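Local coordinates for CurH (Lyngbya majuscula, PDB 3KG7), which probably catalyses the dehydration of a beta-hydroxyacyl intermediate during curacin assembly, as the dehydratase domain of a polyketide synthase module, at residues 84-89 with 105-110. Numbering follows the deposited sequence.
Sequences TTRETQ and VFSRDG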
ATOM      1  N   THR C  84      17.434 -14.011  -9.028  1.00 83.03           N
ATOM      2  CA  THR C  84      17.216 -13.070  -7.934  1.00 82.40           C
ATOM      3  C   THR C  84      15.999 -12.192  -8.200  1.00 82.34           C
ATOM      4  O   THR C  84      15.869 -11.614  -9.281  1.00 83.07           O
ATOM      5  CB  THR C  84      18.455 -12.192  -7.695  1.00 82.28           C
ATOM      6  OG1 THR C  84      19.554 -13.029  -7.304  1.00 84.38           O
ATOM      7  CG2 THR C  84      18.185 -11.157  -6.606  1.00 80.75           C
ATOM      8  N   THR C  85      15.109 -12.133  -7.210  1.00 80.86           N
ATOM      9  CA  THR C  85      13.932 -11.272  -7.219  1.00 80.41           C
ATOM     10  C   THR C  85      14.060 -10.296  -6.075  1.00 79.08           C
ATOM     11  O   THR C  85      14.318 -10.690  -4.949  1.00 81.77           O
ATOM     12  CB  THR C  85      12.621 -12.089  -7.028  1.00 81.48           C
ATOM     13  OG1 THR C  85      12.339 -12.825  -8.221  1.00 83.73           O
ATOM     14  CG2 THR C  85      11.418 -11.189  -6.708  1.00 80.31           C
ATOM     15  N   ARG C  86      13.881  -9.019  -6.377  1.00 77.53           N
ATOM     16  CA  ARG C  86      13.850  -7.988  -5.355  1.00 78.38           C
ATOM     17  C   ARG C  86      12.486  -7.323  -5.308  1.00 78.99           C
ATOM     18  O   ARG C  86      12.023  -6.752  -6.292  1.00 79.21           O
ATOM     19  CB  ARG C  86      14.963  -6.959  -5.587  1.00 78.84           C
ATOM     20  CG  ARG C  86      16.339  -7.551  -5.394  1.00 75.97           C
ATOM     21  CD  ARG C  86      17.288  -6.551  -4.812  1.00 78.41           C
ATOM     22  NE  ARG C  86      17.887  -7.065  -3.588  1.00 78.05           N
ATOM     23  CZ  ARG C  86      17.648  -6.583  -2.378  1.00 77.48           C
ATOM     24  NH1 ARG C  86      16.840  -5.547  -2.203  1.00 76.69           N
ATOM     25  NH2 ARG C  86      18.235  -7.135  -1.338  1.00 80.28           N
ATOM     26  N   GLU C  87      11.844  -7.439  -4.154  1.00 79.08           N
ATOM     27  CA  GLU C  87      10.572  -6.797  -3.855  1.00 79.78           C
ATOM     28  C   GLU C  87      10.815  -5.289  -3.745  1.00 78.98           C
ATOM     29  O   GLU C  87      11.488  -4.836  -2.824  1.00 79.95           O
ATOM     30  CB  GLU C  87      10.084  -7.360  -2.525  1.00 79.52           C
ATOM     31  CG  GLU C  87       8.681  -6.998  -2.103  1.00 82.10           C
ATOM     32  CD  GLU C  87       8.262  -7.732  -0.832  1.00 81.71           C
ATOM     33  OE1 GLU C  87       8.636  -8.920  -0.679  1.00 83.43           O
ATOM     34  OE2 GLU C  87       7.560  -7.127   0.006  1.00 80.00           O
ATOM     35  N   THR C  88      10.279  -4.518  -4.686  1.00 78.00           N
ATOM     36  CA  THR C  88      10.616  -3.104  -4.799  1.00 78.96           C
ATOM     37  C   THR C  88       9.412  -2.201  -4.521  1.00 78.14           C
ATOM     38  O   THR C  88       8.292  -2.532  -4.886  1.00 78.80           O
ATOM     39  CB  THR C  88      11.198  -2.826  -6.194  1.00 80.23           C
ATOM     40  OG1 THR C  88      12.142  -3.858  -6.521  1.00 80.25           O
ATOM     41  CG2 THR C  88      11.895  -1.482  -6.240  1.00 79.40           C
ATOM     42  N   GLN C  89       9.650  -1.071  -3.862  1.00 77.16           N
ATOM     43  CA  GLN C  89       8.580  -0.141  -3.513  1.00 76.92           C
ATOM     44  C   GLN C  89       9.022   1.290  -3.741  1.00 78.75           C
ATOM     45  O   GLN C  89      10.035   1.724  -3.185  1.00 80.29           O
ATOM     46  CB  GLN C  89       8.155  -0.323  -2.055  1.00 74.10           C
ATOM     47  CG  GLN C  89       7.352  -1.588  -1.797  1.00 73.58           C
ATOM     48  CD  GLN C  89       6.664  -1.600  -0.446  1.00 72.19           C
ATOM     49  OE1 GLN C  89       6.734  -0.634   0.309  1.00 72.67           O
ATOM     50  NE2 GLN C  89       5.996  -2.704  -0.132  1.00 69.92           N
ATOM     51  N   VAL C 105      12.677   5.169  -2.869  1.00 76.79           N
ATOM     52  CA  VAL C 105      12.655   3.831  -3.458  1.00 76.46           C
ATOM     53  C   VAL C 105      13.406   2.853  -2.564  1.00 77.93           C
ATOM     54  O   VAL C 105      14.589   3.045  -2.272  1.00 79.47           O
ATOM     55  CB  VAL C 105      13.279   3.816  -4.875  1.00 76.98           C
ATOM     56  CG1 VAL C 105      13.419   2.376  -5.401  1.00 76.56           C
ATOM     57  CG2 VAL C 105      12.463   4.693  -5.847  1.00 76.60           C
ATOM     58  N   PHE C 106      12.701   1.811  -2.132  1.00 78.12           N
ATOM     59  CA  PHE C 106      13.254   0.757  -1.284  1.00 78.34           C
ATOM     60  C   PHE C 106      13.118  -0.591  -1.979  1.00 78.79           C
ATOM     61  O   PHE C 106      12.209  -0.778  -2.795  1.00 77.13           O
ATOM     62  CB  PHE C 106      12.478   0.685   0.038  1.00 79.84           C
ATOM     63  CG  PHE C 106      12.755   1.820   0.987  1.00 80.06           C
ATOM     64  CD1 PHE C 106      13.559   1.624   2.105  1.00 81.34           C
ATOM     65  CD2 PHE C 106      12.192   3.078   0.782  1.00 81.10           C
ATOM     66  CE1 PHE C 106      13.816   2.673   3.001  1.00 81.17           C
ATOM     67  CE2 PHE C 106      12.447   4.134   1.670  1.00 80.98           C
ATOM     68  CZ  PHE C 106      13.255   3.930   2.777  1.00 79.95           C
ATOM     69  N   SER C 107      14.014  -1.524  -1.657  1.00 78.06           N
ATOM     70  CA  SER C 107      13.816  -2.923  -2.018  1.00 76.32           C
ATOM     71  C   SER C 107      14.380  -3.848  -0.957  1.00 76.35           C
ATOM     72  O   SER C 107      15.218  -3.438  -0.159  1.00 76.03           O
ATOM     73  CB  SER C 107      14.398  -3.251  -3.394  1.00 74.54           C
ATOM     74  OG  SER C 107      15.806  -3.231  -3.380  1.00 73.95           O
ATOM     75  N   ARG C 108      13.874  -5.080  -0.933  1.00 77.24           N
ATOM     76  CA  ARG C 108      14.419  -6.159  -0.116  1.00 77.47           C
ATOM     77  C   ARG C 108      14.355  -7.444  -0.942  1.00 79.51           C
ATOM     78  O   ARG C 108      13.566  -7.540  -1.888  1.00 79.25           O
ATOM     79  CB  ARG C 108      13.649  -6.296   1.206  1.00 76.42           C
ATOM     80  CG  ARG C 108      12.310  -7.029   1.108  1.00 77.12           C
ATOM     81  CD  ARG C 108      11.515  -7.045   2.421  1.00 74.86           C
ATOM     82  NE  ARG C 108      10.104  -7.368   2.176  1.00 74.42           N
ATOM     83  CZ  ARG C 108       9.161  -7.495   3.113  1.00 74.21           C
ATOM     84  NH1 ARG C 108       9.447  -7.335   4.397  1.00 74.30           N
ATOM     85  NH2 ARG C 108       7.918  -7.788   2.761  1.00 73.12           N
ATOM     86  N   ASP C 109      15.189  -8.426  -0.599  1.00 82.47           N
ATOM     87  CA  ASP C 109      15.185  -9.696  -1.317  1.00 81.38           C
ATOM     88  C   ASP C 109      13.829 -10.351  -1.162  1.00 84.00           C
ATOM     89  O   ASP C 109      13.256 -10.349  -0.070  1.00 86.54           O
ATOM     90  CB  ASP C 109      16.288 -10.631  -0.822  1.00 79.78           C
ATOM     91  CG  ASP C 109      16.455 -11.860  -1.716  1.00 79.30           C
ATOM     92  OD1 ASP C 109      17.429 -11.905  -2.500  1.00 77.15           O
ATOM     93  OD2 ASP C 109      15.601 -12.775  -1.652  1.00 79.62           O
ATOM     94  N   GLY C 110      13.318 -10.891  -2.264  1.00 85.51           N
ATOM     95  CA  GLY C 110      12.034 -11.575  -2.278  1.00 88.82           C
ATOM     96  C   GLY C 110      12.034 -12.752  -1.326  1.00 93.05           C
ATOM     97  O   GLY C 110      11.316 -12.743  -0.325  1.00 93.70           O
TER
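Thr85 opens the pairing with its backbone: its O accepts the N-H of Gly110 at 2.9 Å, where the second strand has just ended. Next comes Arg86, whose chain, bent at chi2 and chi3, carries the guanidinium over the partner strand. One face of the guanidinium lies, off-centre toward its rim, over Arg108 C and Asp109 N, while NH1 gives a somewhat bent bond to Ser107 OG (2.8 Å, 133° at the hydrogen). That hydroxyl is also hydrogen-bonded to His119 NE2, which gives it a second partner. On the other face of the sheet Glu87 stretches out with CG anti to its backbone N (chi1 -171°), alongside the extended Arg108. Their charged planes stand nearly perpendicular, 84° apart, and Arg108 NH2 meets Glu87 OE2 on its syn side, though tilted well out of the carboxylate plane, at 2.9 Å in a salt bridge; Glu17 of the second subunit is a further salt-bridge partner of the same nitrogen. Backbone bonds run both ways between Glu87 and Arg108. Thr88 turns OG1 back to its own strand, 2.9 Å from Arg86 O, and rests CG2 against Phe106 O. Gln89 N and Phe106 O, 2.8 Å apart, form half of the last reciprocal pair, and NE2 and OE1 of the Gln89 amide hydrogen-bond to Glu17 O and Ala19 N of the second subunit. The antiparallel hairpin of 86-92 and 101-109, part of the double hotdog fold, lies between strands 24-30 and 117-124.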